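Long-range contact in peptidoglycan D,D-transpeptidase MrdA (Pseudomonas aeruginosa, PDB 7KIS), which probably cross-links the peptidoglycan of the cell wall as a penicillin-binding D,D-transpeptidase, and is bound here to the diazabicyclooctane inhibitor WCK 5153: residues A[398-411]-A[420-432]. Sequence-based numbering, arbitrary orientation.
Sequences IDRLHAFMSRFGFG and GEADGLMPSREWK
His402 and Met426 make the one hydrogen bond between helix 398-407 and the chain of 420-432: His402 ND1 donates to Met426 O over 2.9 Å, a weak, bent bond (130° at the hydrogen) with the carbonyl at the ring edge, near its plane. Histidine suits the place because its flat ring offers a donor at the edge and a face for packing. Ser428 CB lies over that face, 3.5 Å from the centroid of the His402 ring and almost on the normal, a CH-pi contact. The hydroxyl of Ser428 serves the next helix instead: as N-cap of 429-435, OG accepts from Glu430 N and, weakly, from Trp431 N.

One turn before His402, Asp399 forms a long salt bridge with Arg429, OD2 to NH1 at 3.5 Å. The carboxylate meets the guanidinium at its edge, but their planes stand 63° apart, so this is no flat, two-pronged pairing. Arg429 also crosses Ile398 at a slant, with Ile398 CG2 near Arg429 NH1.

Alongside His402, running the opposite way, Met426 is the main apolar link. Its CG lies anti to the backbone N (chi1 -172°), and a bend at chi2 carries Met426 CE onto the helix, 3.7 Å from Met405 CB and 4.2 Å from Leu401 CG. A flexible, unbranched thioether can bend to lie against the helix. Met426 CB rests near Phe410 CB at 4.3 Å.

The helix ends in a Schellman motif at Gly409, whose positive phi suits glycine, and the chain then turns back so that Gly411 runs beside Leu425 and Met426. Leu448 of helix 443-449 touches Ile398, Leu401 and Pro427, joining both segments to a third element. The whole is a junction in the helical part of the penicillin-binding transpeptidase fold, where helix 398-407 packs on the irregular chain leading into helix 429-435, with Met405 about 11 Å, side chain to side chain, from Ser327, the predicted acyl-ester serine.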
loop_
_atom_site.group_PDB
_atom_site.type_symbol
_atom_site.label_atom_id
_atom_site.label_comp_id
_atom_site.label_asym_id
_atom_site.label_seq_id
_atom_site.Cartn_x
_atom_site.Cartn_y
_atom_site.Cartn_z
ATOM N N ILE A 398 -14.016 -20.545 5.681
ATOM C CA ILE A 398 -13.796 -19.115 5.916
ATOM C C ILE A 398 -13.269 -18.859 7.320
ATOM O O ILE A 398 -12.663 -17.819 7.577
ATOM C CB ILE A 398 -15.083 -18.304 5.640
ATOM C CG1 ILE A 398 -14.726 -16.837 5.442
ATOM C CG2 ILE A 398 -16.070 -18.456 6.782
ATOM C CD1 ILE A 398 -13.503 -16.624 4.582
ATOM N N ASP A 399 -13.478 -19.801 8.233
ATOM C CA ASP A 399 -12.952 -19.644 9.583
ATOM C C ASP A 399 -11.427 -19.604 9.582
ATOM O O ASP A 399 -10.815 -18.775 10.267
ATOM C CB ASP A 399 -13.455 -20.778 10.479
ATOM C CG ASP A 399 -14.914 -20.622 10.878
ATOM O OD1 ASP A 399 -15.381 -19.470 11.019
ATOM O OD2 ASP A 399 -15.586 -21.649 11.081
ATOM N N ARG A 400 -10.800 -20.502 8.828
ATOM C CA ARG A 400 -9.351 -20.553 8.749
ATOM C C ARG A 400 -8.805 -19.718 7.599
ATOM O O ARG A 400 -7.588 -19.504 7.529
ATOM C CB ARG A 400 -8.875 -21.999 8.586
ATOM C CG ARG A 400 -9.349 -22.960 9.661
ATOM C CD ARG A 400 -8.837 -24.373 9.397
ATOM N NE ARG A 400 -9.202 -24.859 8.067
ATOM C CZ ARG A 400 -8.936 -26.082 7.619
ATOM N NH1 ARG A 400 -8.304 -26.953 8.393
ATOM N NH2 ARG A 400 -9.308 -26.441 6.397
ATOM N N LEU A 401 -9.674 -19.232 6.705
ATOM C CA LEU A 401 -9.247 -18.313 5.654
ATOM C C LEU A 401 -9.131 -16.891 6.188
ATOM O O LEU A 401 -8.086 -16.247 6.035
ATOM C CB LEU A 401 -10.207 -18.373 4.459
ATOM C CG LEU A 401 -9.958 -17.390 3.307
ATOM C CD1 LEU A 401 -8.546 -17.566 2.772
ATOM C CD2 LEU A 401 -10.975 -17.583 2.188
ATOM N N HIS A 402 -10.201 -16.383 6.807
ATOM C CA HIS A 402 -10.153 -15.050 7.403
ATOM C C HIS A 402 -9.036 -14.938 8.432
ATOM O O HIS A 402 -8.425 -13.873 8.570
ATOM C CB HIS A 402 -11.501 -14.712 8.040
ATOM C CG HIS A 402 -11.409 -13.759 9.193
ATOM N ND1 HIS A 402 -11.443 -12.390 9.033
ATOM C CD2 HIS A 402 -11.292 -13.979 10.524
ATOM C CE1 HIS A 402 -11.347 -11.808 10.215
ATOM N NE2 HIS A 402 -11.252 -12.750 11.137
ATOM N N ALA A 403 -8.755 -16.023 9.158
ATOM C CA ALA A 403 -7.679 -16.000 10.142
ATOM C C ALA A 403 -6.312 -15.889 9.475
ATOM O O ALA A 403 -5.424 -15.195 9.982
ATOM C CB ALA A 403 -7.748 -17.249 11.019
ATOM N N PHE A 404 -6.122 -16.570 8.341
ATOM C CA PHE A 404 -4.828 -16.531 7.666
ATOM C C PHE A 404 -4.602 -15.198 6.964
ATOM O O PHE A 404 -3.528 -14.597 7.085
ATOM C CB PHE A 404 -4.718 -17.688 6.672
ATOM C CG PHE A 404 -3.310 -17.980 6.237
ATOM C CD1 PHE A 404 -2.732 -17.277 5.191
ATOM C CD2 PHE A 404 -2.562 -18.954 6.875
ATOM C CE1 PHE A 404 -1.438 -17.542 4.791
ATOM C CE2 PHE A 404 -1.267 -19.225 6.479
ATOM C CZ PHE A 404 -0.704 -18.517 5.435
ATOM N N MET A 405 -5.602 -14.718 6.220
ATOM C CA MET A 405 -5.464 -13.436 5.541
ATOM C C MET A 405 -5.396 -12.271 6.517
ATOM O O MET A 405 -4.924 -11.193 6.142
ATOM C CB MET A 405 -6.619 -13.232 4.557
ATOM C CG MET A 405 -6.768 -14.357 3.544
ATOM S SD MET A 405 -5.332 -14.523 2.467
ATOM C CE MET A 405 -5.583 -13.146 1.351
ATOM N N SER A 406 -5.850 -12.462 7.757
ATOM C CA SER A 406 -5.689 -11.423 8.768
ATOM C C SER A 406 -4.234 -11.309 9.203
ATOM O O SER A 406 -3.720 -10.199 9.383
ATOM C CB SER A 406 -6.591 -11.702 9.969
ATOM O OG SER A 406 -6.861 -10.509 10.686
ATOM N N ARG A 407 -3.555 -12.446 9.375
ATOM C CA ARG A 407 -2.141 -12.422 9.730
ATOM C C ARG A 407 -1.292 -11.792 8.635
ATOM O O ARG A 407 -0.134 -11.442 8.888
ATOM C CB ARG A 407 -1.650 -13.838 10.038
ATOM C CG ARG A 407 -2.496 -14.560 11.073
ATOM C CD ARG A 407 -1.656 -15.416 12.008
ATOM N NE ARG A 407 -0.804 -16.356 11.289
ATOM C CZ ARG A 407 -1.137 -17.615 11.029
ATOM N NH1 ARG A 407 -2.312 -18.086 11.426
ATOM N NH2 ARG A 407 -0.297 -18.403 10.372
ATOM N N PHE A 408 -1.838 -11.643 7.429
ATOM C CA PHE A 408 -1.173 -10.942 6.340
ATOM C C PHE A 408 -1.445 -9.443 6.361
ATOM O O PHE A 408 -0.891 -8.716 5.529
ATOM C CB PHE A 408 -1.608 -11.520 4.991
ATOM C CG PHE A 408 -0.633 -12.500 4.406
ATOM C CD1 PHE A 408 -0.477 -13.760 4.959
ATOM C CD2 PHE A 408 0.131 -12.160 3.302
ATOM C CE1 PHE A 408 0.424 -14.663 4.421
ATOM C CE2 PHE A 408 1.033 -13.058 2.758
ATOM C CZ PHE A 408 1.178 -14.311 3.319
ATOM N N GLY A 409 -2.286 -8.970 7.276
ATOM C CA GLY A 409 -2.557 -7.555 7.423
ATOM C C GLY A 409 -3.868 -7.068 6.846
ATOM O O GLY A 409 -4.100 -5.854 6.831
ATOM N N PHE A 410 -4.732 -7.965 6.381
ATOM C CA PHE A 410 -6.045 -7.586 5.875
ATOM C C PHE A 410 -7.052 -7.540 7.017
ATOM O O PHE A 410 -7.101 -8.451 7.849
ATOM C CB PHE A 410 -6.505 -8.563 4.792
ATOM C CG PHE A 410 -5.623 -8.576 3.576
ATOM C CD1 PHE A 410 -5.569 -7.479 2.731
ATOM C CD2 PHE A 410 -4.841 -9.682 3.281
ATOM C CE1 PHE A 410 -4.756 -7.486 1.613
ATOM C CE2 PHE A 410 -4.025 -9.695 2.164
ATOM C CZ PHE A 410 -3.983 -8.595 1.329
ATOM N N GLY A 411 -7.856 -6.479 7.050
ATOM C CA GLY A 411 -8.815 -6.289 8.122
ATOM C C GLY A 411 -8.639 -4.988 8.879
ATOM O O GLY A 411 -9.553 -4.159 8.902
ATOM N N GLY A 420 -5.096 8.254 9.412
ATOM C CA GLY A 420 -6.377 7.990 8.792
ATOM C C GLY A 420 -6.390 6.799 7.866
ATOM O O GLY A 420 -7.128 6.800 6.876
ATOM N N GLU A 421 -5.587 5.779 8.156
ATOM C CA GLU A 421 -5.583 4.579 7.332
ATOM C C GLU A 421 -6.860 3.786 7.575
ATOM O O GLU A 421 -7.181 3.442 8.715
ATOM C CB GLU A 421 -4.353 3.729 7.649
ATOM C CG GLU A 421 -3.909 2.809 6.522
ATOM C CD GLU A 421 -2.937 1.741 6.993
ATOM O OE1 GLU A 421 -3.028 0.592 6.509
ATOM O OE2 GLU A 421 -2.084 2.050 7.850
ATOM N N ALA A 422 -7.587 3.498 6.500
ATOM C CA ALA A 422 -8.814 2.727 6.619
ATOM C C ALA A 422 -8.484 1.281 6.952
ATOM O O ALA A 422 -7.502 0.722 6.456
ATOM C CB ALA A 422 -9.629 2.805 5.327
ATOM N N ASP A 423 -9.308 0.675 7.808
ATOM C CA ASP A 423 -9.013 -0.675 8.267
ATOM C C ASP A 423 -9.103 -1.686 7.133
ATOM O O ASP A 423 -8.305 -2.629 7.083
ATOM C CB ASP A 423 -9.988 -1.069 9.379
ATOM C CG ASP A 423 -9.576 -0.543 10.735
ATOM O OD1 ASP A 423 -8.366 -0.575 11.043
ATOM O OD2 ASP A 423 -10.467 -0.111 11.498
ATOM N N GLY A 424 -10.004 -1.470 6.182
ATOM C CA GLY A 424 -10.326 -2.504 5.223
ATOM C C GLY A 424 -11.285 -3.501 5.844
ATOM O O GLY A 424 -11.728 -3.362 6.986
ATOM N N LEU A 425 -11.617 -4.532 5.075
ATOM C CA LEU A 425 -12.534 -5.557 5.560
ATOM C C LEU A 425 -12.058 -6.923 5.098
ATOM O O LEU A 425 -11.875 -7.148 3.898
ATOM C CB LEU A 425 -13.964 -5.297 5.079
ATOM C CG LEU A 425 -15.007 -6.312 5.551
ATOM C CD1 LEU A 425 -15.077 -6.346 7.071
ATOM C CD2 LEU A 425 -16.370 -5.996 4.956
ATOM N N MET A 426 -11.856 -7.827 6.052
ATOM C CA MET A 426 -11.635 -9.244 5.771
ATOM C C MET A 426 -12.804 -10.003 6.375
ATOM O O MET A 426 -12.808 -10.277 7.588
ATOM C CB MET A 426 -10.308 -9.734 6.349
ATOM C CG MET A 426 -9.945 -11.150 5.928
ATOM S SD MET A 426 -10.422 -11.492 4.224
ATOM C CE MET A 426 -10.328 -13.281 4.194
ATOM N N PRO A 427 -13.820 -10.347 5.586
ATOM C CA PRO A 427 -15.065 -10.855 6.170
ATOM C C PRO A 427 -14.888 -12.198 6.858
ATOM O O PRO A 427 -14.097 -13.047 6.440
ATOM C CB PRO A 427 -16.005 -10.972 4.966
ATOM C CG PRO A 427 -15.105 -11.068 3.786
ATOM C CD PRO A 427 -13.890 -10.255 4.119
ATOM N N SER A 428 -15.657 -12.378 7.926
ATOM C CA SER A 428 -15.646 -13.593 8.721
ATOM C C SER A 428 -17.091 -13.973 9.007
ATOM O O SER A 428 -18.026 -13.254 8.644
ATOM C CB SER A 428 -14.832 -13.413 10.008
ATOM O OG SER A 428 -15.668 -13.137 11.118
ATOM N N ARG A 429 -17.282 -15.112 9.676
ATOM C CA ARG A 429 -18.636 -15.509 10.051
ATOM C C ARG A 429 -19.214 -14.595 11.125
ATOM O O ARG A 429 -20.429 -14.364 11.152
ATOM C CB ARG A 429 -18.647 -16.965 10.526
ATOM C CG ARG A 429 -20.030 -17.495 10.892
ATOM C CD ARG A 429 -20.007 -18.977 11.241
ATOM N NE ARG A 429 -18.974 -19.711 10.518
ATOM C CZ ARG A 429 -19.191 -20.396 9.401
ATOM N NH1 ARG A 429 -18.193 -21.040 8.812
ATOM N NH2 ARG A 429 -20.406 -20.435 8.870
ATOM N N GLU A 430 -18.371 -14.063 12.010
ATOM C CA GLU A 430 -18.857 -13.153 13.040
ATOM C C GLU A 430 -19.239 -11.790 12.475
ATOM O O GLU A 430 -20.182 -11.164 12.973
ATOM C CB GLU A 430 -17.804 -13.000 14.139
ATOM C CG GLU A 430 -17.135 -14.306 14.562
ATOM C CD GLU A 430 -18.006 -15.163 15.469
ATOM O OE1 GLU A 430 -19.200 -15.365 15.158
ATOM O OE2 GLU A 430 -17.486 -15.647 16.495
ATOM N N TRP A 431 -18.526 -11.309 11.454
ATOM C CA TRP A 431 -18.849 -10.006 10.876
ATOM C C TRP A 431 -20.234 -10.005 10.240
ATOM O O TRP A 431 -21.028 -9.080 10.452
ATOM C CB TRP A 431 -17.794 -9.604 9.844
ATOM C CG TRP A 431 -18.233 -8.463 8.970
ATOM C CD1 TRP A 431 -18.135 -7.132 9.253
ATOM C CD2 TRP A 431 -18.847 -8.554 7.677
ATOM N NE1 TRP A 431 -18.646 -6.388 8.216
ATOM C CE2 TRP A 431 -19.090 -7.237 7.237
ATOM C CE3 TRP A 431 -19.213 -9.619 6.848
ATOM C CZ2 TRP A 431 -19.682 -6.957 6.007
ATOM C CZ3 TRP A 431 -19.801 -9.339 5.626
ATOM C CH2 TRP A 431 -20.029 -8.019 5.218
ATOM N N LYS A 432 -20.544 -11.037 9.451
ATOM C CA LYS A 432 -21.832 -11.078 8.766
ATOM C C LYS A 432 -22.982 -11.289 9.740
ATOM O O LYS A 432 -24.101 -10.832 9.482
ATOM C CB LYS A 432 -21.818 -12.174 7.700
ATOM C CG LYS A 432 -22.936 -12.070 6.679
ATOM C CD LYS A 432 -22.804 -13.145 5.612
ATOM C CE LYS A 432 -24.159 -13.669 5.177
ATOM N NZ LYS A 432 -24.372 -13.549 3.709
#